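Local coordinates for protein Polyphosphate:AMP phosphotransferase (Meiothermus ruber H328, PDB 5O6M) that uses inorganic polyphosphate as phosphate donor to convert AMP to ADP and ADP to ATP, and also accepts other nucleoside mono- and diphosphates, at residues R122-K134 with W142-R154. The protein carries 1 engineered substitution. Sequence-based numbering, arbitrary orientation.
With ATP (adenosine-5'-triphosphate), chain X; PO4 (phosphate ion), chain Z.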
loop_
_atom_site.group_PDB
_atom_site.type_symbol
_atom_site.label_atom_id
_atom_site.label_comp_id
_atom_site.label_asym_id
_atom_site.label_seq_id
_atom_site.Cartn_x
_atom_site.Cartn_y
_atom_site.Cartn_z
ATOM N N ARG D 122 12.547 -13.964 6.345
ATOM C CA ARG D 122 13.556 -12.910 6.306
ATOM C C ARG D 122 12.915 -11.616 6.797
ATOM O O ARG D 122 11.685 -11.538 6.898
ATOM C CB ARG D 122 14.134 -12.748 4.900
ATOM C CG ARG D 122 14.959 -13.944 4.441
ATOM C CD ARG D 122 15.655 -13.662 3.119
ATOM N NE ARG D 122 16.196 -14.882 2.526
ATOM C CZ ARG D 122 17.402 -15.373 2.791
ATOM N NH1 ARG D 122 18.207 -14.743 3.639
ATOM N NH2 ARG D 122 17.804 -16.489 2.202
ATOM N N SER D 123 13.709 -10.601 7.115
ATOM C CA SER D 123 13.158 -9.472 7.848
ATOM C C SER D 123 14.081 -8.269 7.709
ATOM O O SER D 123 14.984 -8.243 6.866
ATOM C CB SER D 123 12.961 -9.830 9.323
ATOM O OG SER D 123 14.219 -10.014 9.946
ATOM N N HIS D 124 13.833 -7.267 8.556
ATOM C CA HIS D 124 14.703 -6.106 8.676
ATOM C C HIS D 124 16.127 -6.482 9.059
ATOM O O HIS D 124 17.040 -5.669 8.875
ATOM C CB HIS D 124 14.123 -5.141 9.716
ATOM C CG HIS D 124 13.629 -5.815 10.961
ATOM N ND1 HIS D 124 12.638 -6.772 10.948
ATOM C CD2 HIS D 124 13.969 -5.648 12.261
ATOM C CE1 HIS D 124 12.406 -7.186 12.181
ATOM N NE2 HIS D 124 13.198 -6.517 12.999
ATOM N N TYR D 125 16.341 -7.685 9.596
ATOM C CA TYR D 125 17.688 -8.075 9.991
ATOM C C TYR D 125 18.607 -8.250 8.790
ATOM O O TYR D 125 19.825 -8.108 8.935
ATOM C CB TYR D 125 17.640 -9.354 10.837
ATOM C CG TYR D 125 17.118 -9.072 12.227
ATOM C CD1 TYR D 125 17.955 -8.569 13.212
ATOM C CD2 TYR D 125 15.785 -9.284 12.548
ATOM C CE1 TYR D 125 17.483 -8.287 14.481
ATOM C CE2 TYR D 125 15.303 -9.007 13.817
ATOM C CZ TYR D 125 16.159 -8.506 14.779
ATOM O OH TYR D 125 15.692 -8.227 16.045
ATOM N N GLU D 126 18.053 -8.510 7.604
ATOM C CA GLU D 126 18.876 -8.557 6.399
ATOM C C GLU D 126 19.647 -7.262 6.179
ATOM O O GLU D 126 20.678 -7.278 5.498
ATOM C CB GLU D 126 18.008 -8.867 5.177
ATOM C CG GLU D 126 17.374 -10.250 5.198
ATOM C CD GLU D 126 18.387 -11.364 4.977
ATOM O OE1 GLU D 126 19.418 -11.108 4.318
ATOM O OE2 GLU D 126 18.150 -12.495 5.454
ATOM N N ASP D 127 19.172 -6.141 6.722
ATOM C CA ASP D 127 19.859 -4.867 6.552
ATOM C C ASP D 127 21.031 -4.684 7.510
ATOM O O ASP D 127 21.661 -3.620 7.494
ATOM C CB ASP D 127 18.866 -3.710 6.697
ATOM C CG ASP D 127 17.922 -3.604 5.511
ATOM O OD1 ASP D 127 18.393 -3.250 4.408
ATOM O OD2 ASP D 127 16.714 -3.875 5.671
ATOM N N VAL D 128 21.335 -5.683 8.340
ATOM C CA VAL D 128 22.593 -5.722 9.078
ATOM C C VAL D 128 23.224 -7.096 8.878
ATOM O O VAL D 128 24.105 -7.506 9.642
ATOM C CB VAL D 128 22.396 -5.421 10.573
ATOM C CG1 VAL D 128 21.901 -3.993 10.767
ATOM C CG2 VAL D 128 21.464 -6.443 11.207
ATOM N N LEU D 129 22.776 -7.814 7.850
ATOM C CA LEU D 129 23.339 -9.122 7.529
ATOM C C LEU D 129 23.984 -9.083 6.150
ATOM O O LEU D 129 25.161 -8.729 6.022
ATOM C CB LEU D 129 22.263 -10.209 7.592
ATOM C CG LEU D 129 21.684 -10.511 8.975
ATOM C CD1 LEU D 129 20.462 -11.406 8.855
ATOM C CD2 LEU D 129 22.739 -11.165 9.860
ATOM N N VAL D 130 23.227 -9.438 5.111
ATOM C CA VAL D 130 23.760 -9.345 3.755
ATOM C C VAL D 130 24.246 -7.926 3.473
ATOM O O VAL D 130 25.235 -7.726 2.760
ATOM C CB VAL D 130 22.713 -9.810 2.725
ATOM C CG1 VAL D 130 21.466 -8.937 2.790
ATOM C CG2 VAL D 130 23.310 -9.795 1.326
ATOM N N VAL D 131 23.557 -6.922 4.023
ATOM C CA VAL D 131 23.983 -5.537 3.831
ATOM C C VAL D 131 25.353 -5.314 4.459
ATOM O O VAL D 131 26.197 -4.597 3.909
ATOM C CB VAL D 131 22.930 -4.571 4.404
ATOM C CG1 VAL D 131 23.520 -3.169 4.561
ATOM C CG2 VAL D 131 21.698 -4.540 3.517
ATOM N N ARG D 132 25.593 -5.917 5.625
ATOM C CA ARG D 132 26.893 -5.806 6.278
ATOM C C ARG D 132 27.944 -6.681 5.601
ATOM O O ARG D 132 29.055 -6.222 5.315
ATOM C CB ARG D 132 26.761 -6.165 7.757
ATOM C CG ARG D 132 28.020 -6.753 8.380
ATOM C CD ARG D 132 27.878 -6.845 9.889
ATOM N NE ARG D 132 28.891 -7.707 10.494
ATOM C CZ ARG D 132 29.282 -7.624 11.762
ATOM N NH1 ARG D 132 28.758 -6.705 12.563
ATOM N NH2 ARG D 132 30.203 -8.456 12.229
ATOM N N VAL D 133 27.608 -7.945 5.336
ATOM C CA VAL D 133 28.598 -8.886 4.813
ATOM C C VAL D 133 29.143 -8.406 3.474
ATOM O O VAL D 133 30.341 -8.528 3.196
ATOM C CB VAL D 133 27.991 -10.297 4.703
ATOM C CG1 VAL D 133 28.859 -11.175 3.815
ATOM C CG2 VAL D 133 27.835 -10.913 6.085
ATOM N N LYS D 134 28.276 -7.862 2.624
ATOM C CA LYS D 134 28.666 -7.389 1.304
ATOM C C LYS D 134 28.850 -5.879 1.257
ATOM O O LYS D 134 28.939 -5.309 0.165
ATOM C CB LYS D 134 27.644 -7.833 0.257
ATOM C CG LYS D 134 27.535 -9.339 0.128
ATOM C CD LYS D 134 26.559 -9.742 -0.967
ATOM C CE LYS D 134 26.436 -11.259 -1.057
ATOM N NZ LYS D 134 25.314 -11.686 -1.938
ATOM N N TRP D 142 25.392 0.877 8.591
ATOM C CA TRP D 142 24.691 -0.275 9.152
ATOM C C TRP D 142 25.041 -0.529 10.611
ATOM O O TRP D 142 24.335 -1.302 11.267
ATOM C CB TRP D 142 24.949 -1.538 8.318
ATOM C CG TRP D 142 26.382 -1.957 8.176
ATOM C CD1 TRP D 142 27.156 -1.855 7.056
ATOM C CD2 TRP D 142 27.197 -2.599 9.167
ATOM N NE1 TRP D 142 28.409 -2.366 7.295
ATOM C CE2 TRP D 142 28.459 -2.832 8.583
ATOM C CE3 TRP D 142 26.986 -2.991 10.493
ATOM C CZ2 TRP D 142 29.505 -3.437 9.279
ATOM C CZ3 TRP D 142 28.027 -3.594 11.182
ATOM C CH2 TRP D 142 29.269 -3.809 10.574
ATOM N N GLN D 143 26.096 0.096 11.136
ATOM C CA GLN D 143 26.383 -0.023 12.561
ATOM C C GLN D 143 25.322 0.678 13.400
ATOM O O GLN D 143 25.024 0.239 14.517
ATOM C CB GLN D 143 27.774 0.541 12.865
ATOM C CG GLN D 143 27.993 0.970 14.314
ATOM C CD GLN D 143 28.007 -0.198 15.291
ATOM O OE1 GLN D 143 28.042 -1.362 14.888
ATOM N NE2 GLN D 143 27.979 0.113 16.585
ATOM N N LYS D 144 24.735 1.758 12.879
ATOM C CA LYS D 144 23.697 2.456 13.623
ATOM C C LYS D 144 22.391 1.678 13.652
ATOM O O LYS D 144 21.495 2.015 14.435
ATOM C CB LYS D 144 23.450 3.846 13.040
ATOM C CG LYS D 144 24.712 4.663 12.855
ATOM C CD LYS D 144 24.464 6.095 13.289
ATOM C CE LYS D 144 25.596 7.022 12.908
ATOM N NZ LYS D 144 25.648 7.187 11.434
ATOM N N ARG D 145 22.254 0.658 12.805
ATOM C CA ARG D 145 20.977 -0.018 12.645
ATOM C C ARG D 145 20.645 -0.960 13.794
ATOM O O ARG D 145 19.464 -1.240 14.013
ATOM C CB ARG D 145 20.963 -0.765 11.312
ATOM C CG ARG D 145 21.008 0.196 10.133
ATOM C CD ARG D 145 21.063 -0.502 8.793
ATOM N NE ARG D 145 20.961 0.473 7.709
ATOM C CZ ARG D 145 20.928 0.159 6.418
ATOM N NH1 ARG D 145 20.991 -1.112 6.044
ATOM N NH2 ARG D 145 20.831 1.116 5.505
ATOM N N TYR D 146 21.638 -1.441 14.547
ATOM C CA TYR D 146 21.322 -2.251 15.722
ATOM C C TYR D 146 20.472 -1.452 16.697
ATOM O O TYR D 146 19.507 -1.969 17.272
ATOM C CB TYR D 146 22.604 -2.729 16.402
ATOM C CG TYR D 146 23.514 -3.535 15.503
ATOM C CD1 TYR D 146 23.140 -4.793 15.047
ATOM C CD2 TYR D 146 24.745 -3.029 15.097
ATOM C CE1 TYR D 146 23.970 -5.527 14.221
ATOM C CE2 TYR D 146 25.580 -3.755 14.271
ATOM C CZ TYR D 146 25.189 -5.002 13.836
ATOM O OH TYR D 146 26.021 -5.726 13.014
ATOM N N ARG D 147 20.809 -0.175 16.876
ATOM C CA ARG D 147 20.011 0.698 17.725
ATOM C C ARG D 147 18.615 0.896 17.150
ATOM O O ARG D 147 17.612 0.718 17.853
ATOM C CB ARG D 147 20.719 2.043 17.879
ATOM C CG ARG D 147 19.833 3.140 18.419
ATOM C CD ARG D 147 20.262 3.603 19.782
ATOM N NE ARG D 147 19.809 4.968 20.018
ATOM C CZ ARG D 147 19.729 5.532 21.218
ATOM N NH1 ARG D 147 19.294 6.778 21.335
ATOM N NH2 ARG D 147 20.070 4.842 22.301
ATOM N N HIS D 148 18.536 1.251 15.864
ATOM C CA HIS D 148 17.250 1.411 15.193
ATOM C C HIS D 148 16.335 0.224 15.460
ATOM O O HIS D 148 15.145 0.389 15.751
ATOM C CB HIS D 148 17.462 1.564 13.686
ATOM C CG HIS D 148 18.372 2.686 13.307
ATOM N ND1 HIS D 148 18.923 2.797 12.048
ATOM C CD2 HIS D 148 18.819 3.752 14.011
ATOM C CE1 HIS D 148 19.676 3.883 11.995
ATOM N NE2 HIS D 148 19.631 4.478 13.173
ATOM N N ILE D 149 16.879 -0.986 15.342
ATOM C CA ILE D 149 16.063 -2.192 15.423
ATOM C C ILE D 149 15.583 -2.433 16.848
ATOM O O ILE D 149 14.408 -2.746 17.076
ATOM C CB ILE D 149 16.847 -3.395 14.871
ATOM C CG1 ILE D 149 17.063 -3.221 13.366
ATOM C CG2 ILE D 149 16.135 -4.707 15.199
ATOM C CD1 ILE D 149 17.881 -4.318 12.724
ATOM N N ARG D 150 16.478 -2.295 17.829
ATOM C CA ARG D 150 16.055 -2.433 19.221
ATOM C C ARG D 150 14.901 -1.492 19.534
ATOM O O ARG D 150 13.929 -1.882 20.190
ATOM C CB ARG D 150 17.226 -2.168 20.171
ATOM C CG ARG D 150 18.219 -3.313 20.290
ATOM C CD ARG D 150 19.174 -3.074 21.455
ATOM N NE ARG D 150 19.876 -1.803 21.330
ATOM C CZ ARG D 150 21.058 -1.656 20.739
ATOM N NH1 ARG D 150 21.680 -2.707 20.216
ATOM N NH2 ARG D 150 21.620 -0.457 20.675
ATOM N N GLU D 151 14.990 -0.247 19.061
ATOM C CA GLU D 151 13.972 0.750 19.364
ATOM C C GLU D 151 12.715 0.526 18.538
ATOM O O GLU D 151 11.601 0.748 19.023
ATOM C CB GLU D 151 14.528 2.155 19.120
ATOM C CG GLU D 151 15.691 2.517 20.030
ATOM C CD GLU D 151 15.334 2.389 21.499
ATOM O OE1 GLU D 151 16.215 2.017 22.303
ATOM O OE2 GLU D 151 14.163 2.645 21.850
ATOM N N PHE D 152 12.877 0.096 17.286
ATOM C CA PHE D 152 11.719 -0.257 16.476
ATOM C C PHE D 152 10.938 -1.396 17.116
ATOM O O PHE D 152 9.711 -1.327 17.248
ATOM C CB PHE D 152 12.171 -0.636 15.065
ATOM C CG PHE D 152 11.069 -1.164 14.195
ATOM C CD1 PHE D 152 9.959 -0.385 13.906
ATOM C CD2 PHE D 152 11.154 -2.433 13.645
ATOM C CE1 PHE D 152 8.945 -0.869 13.099
ATOM C CE2 PHE D 152 10.142 -2.922 12.835
ATOM C CZ PHE D 152 9.037 -2.140 12.563
ATOM N N GLU D 153 11.641 -2.447 17.540
ATOM C CA GLU D 153 10.964 -3.572 18.173
ATOM C C GLU D 153 10.432 -3.201 19.551
ATOM O O GLU D 153 9.383 -3.709 19.962
ATOM C CB GLU D 153 11.900 -4.781 18.240
ATOM C CG GLU D 153 12.209 -5.365 16.863
ATOM C CD GLU D 153 13.191 -6.522 16.906
ATOM O OE1 GLU D 153 13.640 -6.881 18.015
ATOM O OE2 GLU D 153 13.520 -7.068 15.824
ATOM N N ARG D 154 11.126 -2.316 20.276
ATOM C CA ARG D 154 10.590 -1.853 21.553
ATOM C C ARG D 154 9.250 -1.156 21.365
ATOM O O ARG D 154 8.311 -1.382 22.137
ATOM C CB ARG D 154 11.571 -0.909 22.248
ATOM C CG ARG D 154 10.987 -0.313 23.525
ATOM C CD ARG D 154 11.726 0.932 23.982
ATOM N NE ARG D 154 13.116 0.660 24.328
ATOM C CZ ARG D 154 13.511 0.328 25.552
ATOM N NH1 ARG D 154 12.621 0.241 26.531
ATOM N NH2 ARG D 154 14.791 0.090 25.800
HETATM P PG ATP X . 14.933 -17.464 -0.091
HETATM O O1G ATP X . 14.369 -16.608 1.010
HETATM O O2G ATP X . 16.407 -17.801 0.117
HETATM O O3G ATP X . 14.152 -18.771 -0.288
HETATM P PB ATP X . 13.959 -16.761 -2.762
HETATM O O1B ATP X . 14.710 -17.228 -3.948
HETATM O O2B ATP X . 12.724 -17.578 -2.377
HETATM O O3B ATP X . 14.885 -16.670 -1.471
HETATM P PA ATP X . 13.601 -13.883 -2.147
HETATM O O1A ATP X . 12.615 -13.856 -1.047
HETATM O O2A ATP X . 13.399 -12.785 -3.189
HETATM O O3A ATP X . 13.483 -15.254 -2.950
HETATM O "O5'" ATP X . 15.119 -13.641 -1.569
HETATM C "C5'" ATP X . 16.173 -13.227 -2.463
HETATM C "C4'" ATP X . 17.331 -12.584 -1.736
HETATM O "O4'" ATP X . 16.960 -11.299 -1.188
HETATM C "C3'" ATP X . 17.953 -13.379 -0.577
HETATM O "O3'" ATP X . 19.247 -13.835 -0.955
HETATM C "C2'" ATP X . 18.052 -12.348 0.563
HETATM O "O2'" ATP X . 19.292 -12.396 1.260
HETATM C "C1'" ATP X . 17.943 -11.042 -0.213
HETATM N N9 ATP X . 17.575 -9.875 0.582
HETATM C C8 ATP X . 16.567 -9.765 1.504
HETATM N N7 ATP X . 16.551 -8.620 2.144
HETATM C C5 ATP X . 17.621 -7.925 1.602
HETATM C C6 ATP X . 18.157 -6.648 1.863
HETATM N N6 ATP X . 17.698 -5.829 2.813
HETATM N N1 ATP X . 19.222 -6.254 1.133
HETATM C C2 ATP X . 19.723 -7.091 0.220
HETATM N N3 ATP X . 19.315 -8.320 -0.101
HETATM C C4 ATP X . 18.255 -8.681 0.629
HETATM P P PO4 Z . 31.163 -7.246 15.856
HETATM O O1 PO4 Z . 30.528 -8.528 16.342
HETATM O O2 PO4 Z . 31.945 -7.510 14.591
HETATM O O3 PO4 Z . 32.097 -6.725 16.922
HETATM O O4 PO4 Z . 30.095 -6.214 15.576
HETATM O O HOH W 1 25.037 -8.154 11.839
#
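Glu153 OE2 is gripped by two side chains of the 122-134 segment: His124 NE2 donates to its anti lone pair at 2.9 Å, nearly straight at 170°, and Tyr125 OH lies very close, at 2.5 Å. Lys165 reaches both Glu153 OE1 and the tyrosine hydroxyl, bringing a positive charge to this buried cluster. In this P-loop-type kinase fold, the ATP-lining turn that follows strand 117-121 packs here against helix 145-158. One helical turn before Glu153, Ile149 CG2 meets the edge of the His124 imidazole, while Phe152 turns its own edge to that ring's face in a T-shaped pair. Val128 CG1 packs 3.4 Å from Arg145 CB. The Arg145 chain, extended from CG to NE (chi2 177°, chi3 174°), carries NH1 to Asp127 O, 3.0 Å away, in the carbonyl plane and on a lone pair; NH2 pairs with Glu159 of the second subunit. Asp127 OD1 accepts a weak bond from ATP N6. At the far end the extended Arg132 chain lies over one face of the Trp142 indole, CD 3.6 Å from the centre of the six-membered ring in a CH-pi contact, and its guanidinium binds a phosphate ion, probably from the crystallisation liquor. A serine in place of Trp142 would probably leave this aliphatic chain without its platform and open a gap beside it. A water links Val128 O to Tyr146 OH, which also takes a weak, bent bond from Arg132 NH1 at 2.9 Å.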